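Local atomic coordinates of ATP-dependent helicase FUN30 (Saccharomyces cerevisiae S288c, PDB entry 5GN1), a protein that uses the energy of ATP hydrolysis to remodel nucleosomes, promoting DNA end resection at double-strand breaks and heterochromatin organisation. Residues Leu112-Leu116 / Phe211-Ile217; Leu46-His52 / Gln300-Ile306; Tyr227-Leu232 / Asp253-Leu259; Ile104-Arg108 / Asp341-Ser345. All blocks are in the same frame, centred on the assembly; numbering follows the deposited sequence.

Interaction 1: Leu112-Leu116 / Phe211-Ile217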
loop_
_atom_site.group_PDB
_atom_site.type_symbol
_atom_site.label_atom_id
_atom_site.label_comp_id
_atom_site.label_asym_id
_atom_site.label_seq_id
_atom_site.Cartn_x
_atom_site.Cartn_y
_atom_site.Cartn_z
ATOM N N LEU A 112 -2.591 -5.794 -2.668
ATOM C CA LEU A 112 -1.360 -5.026 -2.855
ATOM C C LEU A 112 -0.103 -5.807 -2.502
ATOM O O LEU A 112 0.822 -5.891 -3.320
ATOM C CB LEU A 112 -1.409 -3.740 -2.014
ATOM C CG LEU A 112 -2.565 -2.833 -2.392
ATOM C CD1 LEU A 112 -2.640 -1.584 -1.495
ATOM C CD2 LEU A 112 -2.460 -2.476 -3.875
ATOM N N HIS A 113 -0.027 -6.351 -1.281
ATOM C CA HIS A 113 1.219 -6.942 -0.816
ATOM C C HIS A 113 1.042 -7.784 0.445
ATOM O O HIS A 113 0.439 -7.321 1.424
ATOM C CB HIS A 113 2.255 -5.843 -0.552
ATOM C CG HIS A 113 3.658 -6.314 -0.720
ATOM N ND1 HIS A 113 4.228 -7.246 0.117
ATOM C CD2 HIS A 113 4.597 -6.010 -1.647
ATOM C CE1 HIS A 113 5.461 -7.497 -0.284
ATOM N NE2 HIS A 113 5.705 -6.766 -1.358
ATOM N N PRO A 114 1.546 -9.023 0.450
ATOM C CA PRO A 114 1.479 -9.854 1.669
ATOM C C PRO A 114 2.101 -9.217 2.888
ATOM O O PRO A 114 1.651 -9.488 4.011
ATOM C CB PRO A 114 2.252 -11.119 1.273
ATOM C CG PRO A 114 2.066 -11.223 -0.216
ATOM C CD PRO A 114 1.995 -9.790 -0.728
ATOM N N LEU A 115 3.144 -8.402 2.720
ATOM C CA LEU A 115 3.818 -7.874 3.901
ATOM C C LEU A 115 3.032 -6.772 4.583
ATOM O O LEU A 115 3.538 -6.184 5.535
ATOM C CB LEU A 115 5.218 -7.356 3.545
ATOM C CG LEU A 115 6.187 -8.415 3.000
ATOM C CD1 LEU A 115 7.590 -7.813 2.799
ATOM C CD2 LEU A 115 6.226 -9.653 3.899
ATOM N N LEU A 116 1.829 -6.467 4.102
ATOM C CA LEU A 116 0.886 -5.616 4.811
ATOM C C LEU A 116 0.109 -6.390 5.867
ATOM O O LEU A 116 -0.834 -5.846 6.452
ATOM C CB LEU A 116 -0.093 -4.972 3.823
ATOM C CG LEU A 116 0.519 -4.049 2.768
ATOM C CD1 LEU A 116 -0.539 -3.687 1.719
ATOM C CD2 LEU A 116 1.134 -2.812 3.434
ATOM N N PHE A 211 -1.219 4.450 0.398
ATOM C CA PHE A 211 -0.771 3.772 1.609
ATOM C C PHE A 211 0.696 4.100 1.834
ATOM O O PHE A 211 1.545 3.735 1.011
ATOM C CB PHE A 211 -0.950 2.253 1.488
ATOM C CG PHE A 211 -2.378 1.805 1.393
ATOM C CD1 PHE A 211 -3.004 1.676 0.161
ATOM C CD2 PHE A 211 -3.097 1.486 2.543
ATOM C CE1 PHE A 211 -4.332 1.252 0.075
ATOM C CE2 PHE A 211 -4.418 1.052 2.469
ATOM C CZ PHE A 211 -5.038 0.938 1.235
ATOM N N THR A 212 1.002 4.772 2.947
ATOM C CA THR A 212 2.409 4.985 3.288
ATOM C C THR A 212 3.129 3.674 3.560
ATOM O O THR A 212 4.332 3.564 3.297
ATOM C CB THR A 212 2.545 5.917 4.497
ATOM O OG1 THR A 212 1.683 5.473 5.548
ATOM C CG2 THR A 212 2.189 7.348 4.107
ATOM N N GLN A 213 2.410 2.663 4.072
ATOM C CA GLN A 213 3.007 1.339 4.263
ATOM C C GLN A 213 3.480 0.737 2.946
ATOM O O GLN A 213 4.490 0.016 2.904
ATOM C CB GLN A 213 2.001 0.397 4.912
ATOM C CG GLN A 213 1.622 0.687 6.348
ATOM C CD GLN A 213 0.466 -0.206 6.789
ATOM O OE1 GLN A 213 -0.657 -0.086 6.285
ATOM N NE2 GLN A 213 0.739 -1.110 7.713
ATOM N N VAL A 214 2.735 0.976 1.868
ATOM C CA VAL A 214 3.188 0.533 0.551
ATOM C C VAL A 214 4.446 1.286 0.130
ATOM O O VAL A 214 5.382 0.683 -0.401
ATOM C CB VAL A 214 2.053 0.673 -0.481
ATOM C CG1 VAL A 214 2.596 0.570 -1.923
ATOM C CG2 VAL A 214 0.972 -0.386 -0.227
ATOM N N LEU A 215 4.498 2.606 0.366
ATOM C CA LEU A 215 5.710 3.369 0.048
ATOM C C LEU A 215 6.936 2.814 0.778
ATOM O O LEU A 215 8.027 2.704 0.195
ATOM C CB LEU A 215 5.508 4.848 0.391
ATOM C CG LEU A 215 4.449 5.557 -0.473
ATOM C CD1 LEU A 215 4.305 7.011 -0.106
ATOM C CD2 LEU A 215 4.794 5.423 -1.967
ATOM N N ASP A 216 6.777 2.458 2.056
ATOM C CA ASP A 216 7.869 1.837 2.802
ATOM C C ASP A 216 8.332 0.548 2.135
ATOM O O ASP A 216 9.539 0.286 2.026
ATOM C CB ASP A 216 7.425 1.555 4.249
ATOM C CG ASP A 216 6.996 2.818 5.010
ATOM O OD1 ASP A 216 7.390 3.938 4.616
ATOM O OD2 ASP A 216 6.275 2.691 6.030
ATOM N N ILE A 217 7.391 -0.284 1.696
ATOM C CA ILE A 217 7.788 -1.536 1.057
ATOM C C ILE A 217 8.500 -1.254 -0.253
ATOM O O ILE A 217 9.487 -1.919 -0.600
ATOM C CB ILE A 217 6.569 -2.446 0.835
ATOM C CG1 ILE A 217 5.979 -2.889 2.173
ATOM C CG2 ILE A 217 6.977 -3.656 0.020
ATOM C CD1 ILE A 217 4.596 -3.549 2.036
HETATM O O HOH W 1 -1.628 -2.870 7.140
#
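I217 lays its CG2 methyl over one face of the H113 imidazole, a CH-pi contact 3.9 Å from the ring centroid and displaced toward the rim. The contact packs the start of helix 212-224, with F211 at its N-cap, in the RecA-like C-terminal ATPase lobe of this SNF2-family remodeller, against the loop that follows helix 100-110. At the edge of the imidazole, in its plane, ND1 accepts the backbone N-H of L115 at 3.0 Å in a nearly straight bond (167°), while NE2 is taken up by the carbonyl O of W181; the two bonds fix the rotation of the ring. The F211 phenyl is met obliquely by CD1 of L112, 3.7 Å from CE1. Between the rings, L116 reaches the helix with both methyls: CD1 faces CG2 of V214, and CD2 touches both CB of Q213 (3.6 Å) and CD1 of I217 (3.8 Å). With CG1 of I217 anti to its carbonyl carbon (chi1 -65°), CD1 extends toward L115 and L116, and CG2 is left to face the imidazole. At the polar margin a water accepts from NE2 of Q213 at 3.0 Å and donates to the carbonyl O of L116.

Interaction 2: Leu46-His52 / Gln300-Ile306; sequences LPPKHTH and QTKEVNI
P48 to H52 and V304 to I306 are joined by main-chain hydrogen bonds: H50 N to V304 O (2.9 Å), I306 N to H50 O (2.8 Å), H52 N to I306 O (2.7 Å), and a weak one from V304 N to P48 O. A water lies within hydrogen-bonding distance of the carbonyl O of both P47 and K302. This parallel pairing puts strand 49-56 at the border of the six-stranded RecA-like sheet, beside strand 304-311. On the H50 and N305 face, ND2 of N305 donates to NE2 of H52 at 2.8 Å, with ring and amide nearly coplanar (18°), and NE2 of H50 makes a weak bond to OE1 of E303. A leucine in place of N305 would probably leave NE2 of H52 without this donor and the imidazole freer to turn. On the K49 and T51 face the contact is apolar: I306, its CG1 anti to the carbonyl carbon (chi1 -61°), brings CD1 against both CB of K49 (4.0 Å) and CG2 of T51 (3.9 Å).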
loop_
_atom_site.group_PDB
_atom_site.type_symbol
_atom_site.label_atom_id
_atom_site.label_comp_id
_atom_site.label_asym_id
_atom_site.label_seq_id
_atom_site.Cartn_x
_atom_site.Cartn_y
_atom_site.Cartn_z
ATOM N N LEU A 46 -0.053 22.020 -24.271
ATOM C CA LEU A 46 0.141 20.867 -23.399
ATOM C C LEU A 46 -0.069 19.579 -24.190
ATOM O O LEU A 46 -1.182 19.329 -24.662
ATOM C CB LEU A 46 -0.823 20.937 -22.223
ATOM C CG LEU A 46 -0.738 19.869 -21.133
ATOM C CD1 LEU A 46 0.667 19.754 -20.568
ATOM C CD2 LEU A 46 -1.728 20.214 -20.028
ATOM N N PRO A 47 0.955 18.748 -24.359
ATOM C CA PRO A 47 0.784 17.502 -25.108
ATOM C C PRO A 47 -0.220 16.599 -24.417
ATOM O O PRO A 47 -0.463 16.740 -23.208
ATOM C CB PRO A 47 2.188 16.881 -25.098
ATOM C CG PRO A 47 3.115 17.997 -24.657
ATOM C CD PRO A 47 2.300 18.862 -23.769
ATOM N N PRO A 48 -0.813 15.654 -25.142
ATOM C CA PRO A 48 -1.858 14.814 -24.542
ATOM C C PRO A 48 -1.307 13.847 -23.509
ATOM O O PRO A 48 -0.144 13.439 -23.555
ATOM C CB PRO A 48 -2.439 14.059 -25.744
ATOM C CG PRO A 48 -1.348 14.067 -26.767
ATOM C CD PRO A 48 -0.650 15.390 -26.584
ATOM N N LYS A 49 -2.171 13.483 -22.566
ATOM C CA LYS A 49 -1.932 12.379 -21.653
ATOM C C LYS A 49 -2.732 11.155 -22.096
ATOM O O LYS A 49 -3.722 11.262 -22.825
ATOM C CB LYS A 49 -2.297 12.778 -20.225
ATOM C CG LYS A 49 -3.778 12.984 -19.957
ATOM C CD LYS A 49 -3.980 13.422 -18.515
ATOM C CE LYS A 49 -5.439 13.465 -18.107
ATOM N NZ LYS A 49 -5.572 14.203 -16.805
ATOM N N HIS A 50 -2.262 9.979 -21.681
ATOM C CA HIS A 50 -2.926 8.716 -21.986
ATOM C C HIS A 50 -2.945 7.844 -20.734
ATOM O O HIS A 50 -1.899 7.619 -20.117
ATOM C CB HIS A 50 -2.228 7.980 -23.135
ATOM C CG HIS A 50 -2.095 8.786 -24.397
ATOM N ND1 HIS A 50 -3.160 9.042 -25.239
ATOM C CD2 HIS A 50 -1.015 9.367 -24.975
ATOM C CE1 HIS A 50 -2.742 9.754 -26.273
ATOM N NE2 HIS A 50 -1.446 9.968 -26.135
ATOM N N THR A 51 -4.126 7.347 -20.359
ATOM C CA THR A 51 -4.274 6.499 -19.182
ATOM C C THR A 51 -4.505 5.051 -19.590
ATOM O O THR A 51 -5.221 4.773 -20.555
ATOM C CB THR A 51 -5.417 6.998 -18.288
ATOM O OG1 THR A 51 -6.635 7.060 -19.041
ATOM C CG2 THR A 51 -5.093 8.386 -17.771
ATOM N N HIS A 52 -3.891 4.130 -18.857
ATOM C CA HIS A 52 -3.941 2.709 -19.161
ATOM C C HIS A 52 -4.206 1.948 -17.871
ATOM O O HIS A 52 -3.946 2.447 -16.773
ATOM C CB HIS A 52 -2.618 2.197 -19.772
ATOM C CG HIS A 52 -1.997 3.129 -20.770
ATOM N ND1 HIS A 52 -2.290 3.080 -22.118
ATOM C CD2 HIS A 52 -1.085 4.122 -20.619
ATOM C CE1 HIS A 52 -1.592 4.009 -22.754
ATOM N NE2 HIS A 52 -0.857 4.659 -21.867
ATOM N N GLN A 300 5.251 20.745 -19.304
ATOM C CA GLN A 300 5.535 19.406 -19.794
ATOM C C GLN A 300 5.716 19.438 -21.305
ATOM O O GLN A 300 4.898 20.016 -22.023
ATOM C CB GLN A 300 4.397 18.454 -19.416
ATOM C CG GLN A 300 4.523 17.083 -20.015
ATOM C CD GLN A 300 5.733 16.314 -19.485
ATOM O OE1 GLN A 300 6.709 16.126 -20.202
ATOM N NE2 GLN A 300 5.656 15.844 -18.228
ATOM N N THR A 301 6.784 18.818 -21.789
ATOM C CA THR A 301 7.074 18.819 -23.213
ATOM C C THR A 301 6.808 17.482 -23.884
ATOM O O THR A 301 6.867 17.405 -25.112
ATOM C CB THR A 301 8.536 19.214 -23.473
ATOM O OG1 THR A 301 9.404 18.207 -22.947
ATOM C CG2 THR A 301 8.864 20.544 -22.812
ATOM N N LYS A 302 6.534 16.430 -23.129
ATOM C CA LYS A 302 6.291 15.125 -23.712
ATOM C C LYS A 302 4.875 14.670 -23.386
ATOM O O LYS A 302 4.231 15.197 -22.475
ATOM C CB LYS A 302 7.315 14.110 -23.198
ATOM C CG LYS A 302 8.751 14.534 -23.443
ATOM C CD LYS A 302 9.717 13.496 -22.905
ATOM C CE LYS A 302 11.173 13.924 -23.101
ATOM N NZ LYS A 302 12.095 12.914 -22.520
ATOM N N GLU A 303 4.385 13.691 -24.153
ATOM C CA GLU A 303 3.134 13.040 -23.791
ATOM C C GLU A 303 3.333 12.271 -22.489
ATOM O O GLU A 303 4.389 11.675 -22.266
ATOM C CB GLU A 303 2.666 12.102 -24.911
ATOM C CG GLU A 303 2.138 12.855 -26.146
ATOM C CD GLU A 303 1.596 11.941 -27.247
ATOM O OE1 GLU A 303 1.338 10.743 -26.993
ATOM O OE2 GLU A 303 1.416 12.436 -28.380
ATOM N N VAL A 304 2.327 12.306 -21.616
ATOM C CA VAL A 304 2.402 11.670 -20.302
ATOM C C VAL A 304 1.588 10.387 -20.332
ATOM O O VAL A 304 0.409 10.396 -20.715
ATOM C CB VAL A 304 1.915 12.618 -19.191
ATOM C CG1 VAL A 304 1.698 11.860 -17.855
ATOM C CG2 VAL A 304 2.903 13.764 -19.017
ATOM N N ASN A 305 2.210 9.281 -19.935
ATOM C CA ASN A 305 1.553 7.985 -19.906
ATOM C C ASN A 305 1.297 7.582 -18.463
ATOM O O ASN A 305 2.216 7.580 -17.639
ATOM C CB ASN A 305 2.389 6.933 -20.619
ATOM C CG ASN A 305 2.257 7.022 -22.127
ATOM O OD1 ASN A 305 3.100 7.617 -22.808
ATOM N ND2 ASN A 305 1.183 6.448 -22.656
ATOM N N ILE A 306 0.050 7.243 -18.164
ATOM C CA ILE A 306 -0.391 6.955 -16.803
ATOM C C ILE A 306 -0.919 5.528 -16.769
ATOM O O ILE A 306 -1.760 5.156 -17.591
ATOM C CB ILE A 306 -1.459 7.962 -16.341
ATOM C CG1 ILE A 306 -0.887 9.378 -16.340
ATOM C CG2 ILE A 306 -2.006 7.598 -14.962
ATOM C CD1 ILE A 306 -1.748 10.347 -17.047
HETATM O O HOH W 2 1.457 15.615 -21.416
#

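Interaction 3: Tyr227-Leu232 / Asp253-Leu259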
loop_
_atom_site.group_PDB
_atom_site.type_symbol
_atom_site.label_atom_id
_atom_site.label_comp_id
_atom_site.label_asym_id
_atom_site.label_seq_id
_atom_site.Cartn_x
_atom_site.Cartn_y
_atom_site.Cartn_z
ATOM N N TYR A 227 17.314 0.808 -8.688
ATOM C CA TYR A 227 16.826 2.097 -9.176
ATOM C C TYR A 227 16.907 3.119 -8.050
ATOM O O TYR A 227 16.281 2.932 -7.000
ATOM C CB TYR A 227 15.380 2.000 -9.662
ATOM C CG TYR A 227 15.105 1.084 -10.839
ATOM C CD1 TYR A 227 15.911 1.081 -11.967
ATOM C CD2 TYR A 227 14.001 0.242 -10.824
ATOM C CE1 TYR A 227 15.626 0.236 -13.052
ATOM C CE2 TYR A 227 13.708 -0.581 -11.889
ATOM C CZ TYR A 227 14.522 -0.591 -12.998
ATOM O OH TYR A 227 14.198 -1.447 -14.037
ATOM N N LYS A 228 17.634 4.210 -8.275
ATOM C CA LYS A 228 17.594 5.328 -7.336
ATOM C C LYS A 228 16.210 5.970 -7.319
ATOM O O LYS A 228 15.505 6.014 -8.331
ATOM C CB LYS A 228 18.642 6.395 -7.690
ATOM C CG LYS A 228 20.097 5.929 -7.642
ATOM C CD LYS A 228 21.042 7.044 -8.152
ATOM C CE LYS A 228 22.450 6.528 -8.463
ATOM N NZ LYS A 228 23.321 7.581 -9.123
ATOM N N PHE A 229 15.823 6.491 -6.154
ATOM C CA PHE A 229 14.501 7.077 -6.009
ATOM C C PHE A 229 14.552 8.181 -4.962
ATOM O O PHE A 229 15.479 8.257 -4.154
ATOM C CB PHE A 229 13.458 6.011 -5.615
ATOM C CG PHE A 229 13.664 5.457 -4.227
ATOM C CD1 PHE A 229 14.522 4.384 -4.017
ATOM C CD2 PHE A 229 13.027 6.034 -3.136
ATOM C CE1 PHE A 229 14.748 3.899 -2.744
ATOM C CE2 PHE A 229 13.235 5.550 -1.852
ATOM C CZ PHE A 229 14.104 4.488 -1.653
ATOM N N LEU A 230 13.541 9.046 -4.993
ATOM C CA LEU A 230 13.249 10.000 -3.934
ATOM C C LEU A 230 11.815 9.789 -3.483
ATOM O O LEU A 230 11.013 9.147 -4.179
ATOM C CB LEU A 230 13.436 11.450 -4.399
ATOM C CG LEU A 230 14.841 11.814 -4.884
ATOM C CD1 LEU A 230 14.777 12.997 -5.859
ATOM C CD2 LEU A 230 15.763 12.127 -3.700
ATOM N N ARG A 231 11.489 10.351 -2.323
ATOM C CA ARG A 231 10.172 10.149 -1.734
ATOM C C ARG A 231 9.646 11.439 -1.127
ATOM O O ARG A 231 10.398 12.197 -0.515
ATOM C CB ARG A 231 10.224 9.050 -0.664
ATOM C CG ARG A 231 9.018 9.019 0.270
ATOM C CD ARG A 231 9.044 7.767 1.122
ATOM N NE ARG A 231 7.876 7.659 1.991
ATOM C CZ ARG A 231 7.591 6.572 2.705
ATOM N NH1 ARG A 231 8.394 5.520 2.636
ATOM N NH2 ARG A 231 6.523 6.544 3.491
ATOM N N LEU A 232 8.345 11.677 -1.299
ATOM C CA LEU A 232 7.670 12.851 -0.758
ATOM C C LEU A 232 6.246 12.448 -0.421
ATOM O O LEU A 232 5.492 12.046 -1.315
ATOM C CB LEU A 232 7.680 14.029 -1.758
ATOM C CG LEU A 232 7.194 15.428 -1.322
ATOM C CD1 LEU A 232 7.632 16.452 -2.348
ATOM C CD2 LEU A 232 5.674 15.527 -1.128
ATOM N N ASP A 253 20.244 10.619 -13.159
ATOM C CA ASP A 253 20.387 9.226 -12.758
ATOM C C ASP A 253 19.421 8.815 -11.648
ATOM O O ASP A 253 19.592 7.732 -11.072
ATOM C CB ASP A 253 21.829 8.958 -12.313
ATOM C CG ASP A 253 22.189 7.478 -12.336
ATOM O OD1 ASP A 253 21.768 6.764 -13.277
ATOM O OD2 ASP A 253 22.913 7.035 -11.409
ATOM N N ILE A 254 18.438 9.653 -11.313
ATOM C CA ILE A 254 17.397 9.279 -10.355
ATOM C C ILE A 254 16.098 9.116 -11.130
ATOM O O ILE A 254 15.419 10.113 -11.411
ATOM C CB ILE A 254 17.224 10.313 -9.235
ATOM C CG1 ILE A 254 18.549 10.594 -8.529
ATOM C CG2 ILE A 254 16.212 9.809 -8.193
ATOM C CD1 ILE A 254 18.391 11.490 -7.283
ATOM N N PRO A 255 15.708 7.894 -11.493
ATOM C CA PRO A 255 14.572 7.749 -12.411
ATOM C C PRO A 255 13.211 7.847 -11.743
ATOM O O PRO A 255 12.218 8.057 -12.454
ATOM C CB PRO A 255 14.797 6.359 -13.023
ATOM C CG PRO A 255 15.529 5.600 -11.919
ATOM C CD PRO A 255 16.445 6.631 -11.308
ATOM N N ILE A 256 13.127 7.717 -10.415
ATOM C CA ILE A 256 11.862 7.427 -9.736
ATOM C C ILE A 256 11.626 8.408 -8.600
ATOM O O ILE A 256 12.522 8.651 -7.783
ATOM C CB ILE A 256 11.821 5.994 -9.180
ATOM C CG1 ILE A 256 11.971 4.983 -10.306
ATOM C CG2 ILE A 256 10.501 5.746 -8.424
ATOM C CD1 ILE A 256 11.967 3.560 -9.809
ATOM N N PHE A 257 10.403 8.931 -8.531
ATOM C CA PHE A 257 9.886 9.691 -7.396
ATOM C C PHE A 257 8.661 8.941 -6.883
ATOM O O PHE A 257 7.709 8.730 -7.640
ATOM C CB PHE A 257 9.499 11.109 -7.824
ATOM C CG PHE A 257 9.757 12.165 -6.783
ATOM C CD1 PHE A 257 9.523 11.918 -5.448
ATOM C CD2 PHE A 257 10.252 13.410 -7.149
ATOM C CE1 PHE A 257 9.765 12.912 -4.490
ATOM C CE2 PHE A 257 10.491 14.394 -6.198
ATOM C CZ PHE A 257 10.248 14.136 -4.869
ATOM N N ILE A 258 8.681 8.517 -5.615
ATOM C CA ILE A 258 7.524 7.857 -5.021
ATOM C C ILE A 258 6.829 8.846 -4.091
ATOM O O ILE A 258 7.485 9.577 -3.336
ATOM C CB ILE A 258 7.904 6.544 -4.298
ATOM C CG1 ILE A 258 8.686 6.801 -3.005
ATOM C CG2 ILE A 258 8.671 5.596 -5.236
ATOM C CD1 ILE A 258 9.016 5.507 -2.257
ATOM N N LEU A 259 5.495 8.909 -4.185
ATOM C CA LEU A 259 4.706 9.930 -3.502
ATOM C C LEU A 259 3.407 9.337 -2.993
ATOM O O LEU A 259 2.903 8.347 -3.536
ATOM C CB LEU A 259 4.322 11.114 -4.416
ATOM C CG LEU A 259 5.413 11.860 -5.182
ATOM C CD1 LEU A 259 5.434 11.394 -6.615
ATOM C CD2 LEU A 259 5.150 13.375 -5.115
HETATM O O HOH W 3 19.135 4.762 -10.713
#
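L230 and L232 bond to strand 256-259 in parallel register: L230 N to I256 O (3.0 Å), I258 N to L230 O (2.8 Å, 172° at the hydrogen) and L232 N to I258 O (3.0 Å), the strand axes 23° apart. Before the strands, a water links K228 N to D253 O. There NZ of K228 forms a salt bridge with OD2 of D253, modelled so short that its geometry is doubtful. On one face, F257 turns its ring under CB of L230, 4.1 Å from the centroid in a CH-pi contact, and puts CE1 3.6 Å from CB of L232. An alanine in place of F257 would probably open a gap beneath L230 and beside L232 and deprive F248 of its edge-to-face partner. On the other face, I258 has CG1 wedged between its own backbone N and carbonyl carbon (chi1 71°), carrying it to 3.6 Å from CB of R231. This is a right-handed beta-alpha-beta crossover through helix 241-250, with 229-232 the border strand of the RecA-like sheet.

Interaction 4: Ile104-Arg108 / Asp341-Ser345; sequences IMALR and DVLES
Helix 100-110 is met on one flank by the polypeptide leading into the C-terminal helix 345-359, just ahead of its N-cap residue E344. R108 carries the polar part: NH2 forms a long salt bridge with OD2 of D341 (3.5 Å), the guanidinium and carboxylate planes 83° apart. The bend of the arginine chain at chi3 (57°) turns the guanidinium toward the incoming segment, where NH1 lies 3.6 Å from CG of L343, the two side chains approaching from opposite directions. M105, folded at both chi2 and chi3, brings its CE methyl to CG1 of V342 at 3.8 Å. Deeper in, CG2 of I104 meets CD1 of L343 at 3.8 Å, their side chains crossing at about a right angle. F211 touches both M105 and R108 from another side, and I315 and I319 of helix 315-322 also pack against R108. The contact is helix-to-loop packing, by which the C-terminal end of the ATPase lobe returns to a helix from the N-terminal part of the chain.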
loop_
_atom_site.group_PDB
_atom_site.type_symbol
_atom_site.label_atom_id
_atom_site.label_comp_id
_atom_site.label_asym_id
_atom_site.label_seq_id
_atom_site.Cartn_x
_atom_site.Cartn_y
_atom_site.Cartn_z
ATOM N N ILE A 104 -13.211 -4.537 4.028
ATOM C CA ILE A 104 -12.861 -3.947 2.734
ATOM C C ILE A 104 -11.417 -3.455 2.739
ATOM O O ILE A 104 -10.694 -3.583 1.743
ATOM C CB ILE A 104 -13.844 -2.808 2.389
ATOM C CG1 ILE A 104 -15.266 -3.350 2.130
ATOM C CG2 ILE A 104 -13.341 -1.971 1.211
ATOM C CD1 ILE A 104 -15.333 -4.514 1.218
ATOM N N MET A 105 -10.976 -2.877 3.857
ATOM C CA MET A 105 -9.599 -2.407 3.940
ATOM C C MET A 105 -8.619 -3.564 3.838
ATOM O O MET A 105 -7.605 -3.472 3.135
ATOM C CB MET A 105 -9.381 -1.640 5.245
ATOM C CG MET A 105 -7.932 -1.265 5.445
ATOM S SD MET A 105 -7.461 -0.019 4.226
ATOM C CE MET A 105 -7.870 1.447 5.181
ATOM N N ALA A 106 -8.907 -4.663 4.533
ATOM C CA ALA A 106 -8.041 -5.833 4.481
ATOM C C ALA A 106 -7.990 -6.429 3.075
ATOM O O ALA A 106 -6.925 -6.863 2.623
ATOM C CB ALA A 106 -8.518 -6.876 5.493
ATOM N N LEU A 107 -9.129 -6.472 2.369
ATOM C CA LEU A 107 -9.113 -6.976 0.995
ATOM C C LEU A 107 -8.264 -6.083 0.098
ATOM O O LEU A 107 -7.536 -6.577 -0.772
ATOM C CB LEU A 107 -10.532 -7.089 0.432
ATOM C CG LEU A 107 -11.501 -8.081 1.095
ATOM C CD1 LEU A 107 -12.894 -7.912 0.527
ATOM C CD2 LEU A 107 -11.029 -9.515 0.948
ATOM N N ARG A 108 -8.366 -4.764 0.279
ATOM C CA ARG A 108 -7.546 -3.844 -0.507
ATOM C C ARG A 108 -6.062 -4.114 -0.283
ATOM O O ARG A 108 -5.290 -4.215 -1.239
ATOM C CB ARG A 108 -7.912 -2.396 -0.165
ATOM C CG ARG A 108 -9.334 -2.034 -0.605
ATOM C CD ARG A 108 -9.725 -0.607 -0.226
ATOM N NE ARG A 108 -8.805 0.381 -0.782
ATOM C CZ ARG A 108 -8.783 1.660 -0.417
ATOM N NH1 ARG A 108 -9.635 2.104 0.496
ATOM N NH2 ARG A 108 -7.897 2.496 -0.950
ATOM N N ASP A 341 -6.209 5.079 3.864
ATOM C CA ASP A 341 -7.439 5.549 3.219
ATOM C C ASP A 341 -8.657 4.707 3.626
ATOM O O ASP A 341 -8.814 3.574 3.162
ATOM C CB ASP A 341 -7.284 5.527 1.692
ATOM C CG ASP A 341 -8.415 6.261 0.971
ATOM O OD1 ASP A 341 -8.713 7.416 1.345
ATOM O OD2 ASP A 341 -9.012 5.675 0.034
ATOM N N VAL A 342 -9.523 5.259 4.478
ATOM C CA VAL A 342 -10.717 4.558 4.948
ATOM C C VAL A 342 -11.929 5.057 4.170
ATOM O O VAL A 342 -12.172 6.268 4.077
ATOM C CB VAL A 342 -10.918 4.734 6.468
ATOM C CG1 VAL A 342 -9.891 3.903 7.248
ATOM C CG2 VAL A 342 -10.854 6.216 6.878
ATOM N N LEU A 343 -12.688 4.134 3.593
ATOM C CA LEU A 343 -13.871 4.501 2.852
ATOM C C LEU A 343 -15.045 4.650 3.850
ATOM O O LEU A 343 -15.077 4.031 4.861
ATOM C CB LEU A 343 -14.226 3.462 1.816
ATOM C CG LEU A 343 -13.078 3.081 0.928
ATOM C CD1 LEU A 343 -13.369 1.760 0.303
ATOM C CD2 LEU A 343 -12.856 4.120 -0.139
ATOM N N GLU A 344 -16.018 5.476 3.528
ATOM C CA GLU A 344 -17.166 5.720 4.356
ATOM C C GLU A 344 -18.076 4.512 4.480
ATOM O O GLU A 344 -18.042 3.636 3.666
ATOM C CB GLU A 344 -17.885 6.961 3.922
ATOM C CG GLU A 344 -17.001 8.185 3.918
ATOM C CD GLU A 344 -16.794 8.832 5.282
ATOM O OE1 GLU A 344 -16.289 9.932 5.304
ATOM O OE2 GLU A 344 -17.109 8.252 6.311
ATOM N N SER A 345 -18.884 4.504 5.519
ATOM C CA SER A 345 -19.689 3.367 5.848
ATOM C C SER A 345 -20.651 2.878 4.788
ATOM O O SER A 345 -20.784 1.701 4.623
ATOM C CB SER A 345 -20.400 3.604 7.179
ATOM O OG SER A 345 -21.413 4.535 7.051
#

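From the N terminus, strand 49-56 opens the loop that interaction 2 closes at 300-306, joining the first strand of the sheet to the last. Helix 100-110 then opens interaction 4, which closes only at 341-345; its loop crosses that of interaction 2, since their segments alternate. Interaction 1 (112-116 with 211-217) nests inside both, as does the short loop of interaction 3, which follows in series. Interactions 2 and 3 build opposite borders of one sheet, their centres about 19 Å apart. Interaction 1 links the helical part to this sheet: D216 forms a salt bridge with R231 of interaction 3, while F211 packs on M105 and R108 of interaction 4.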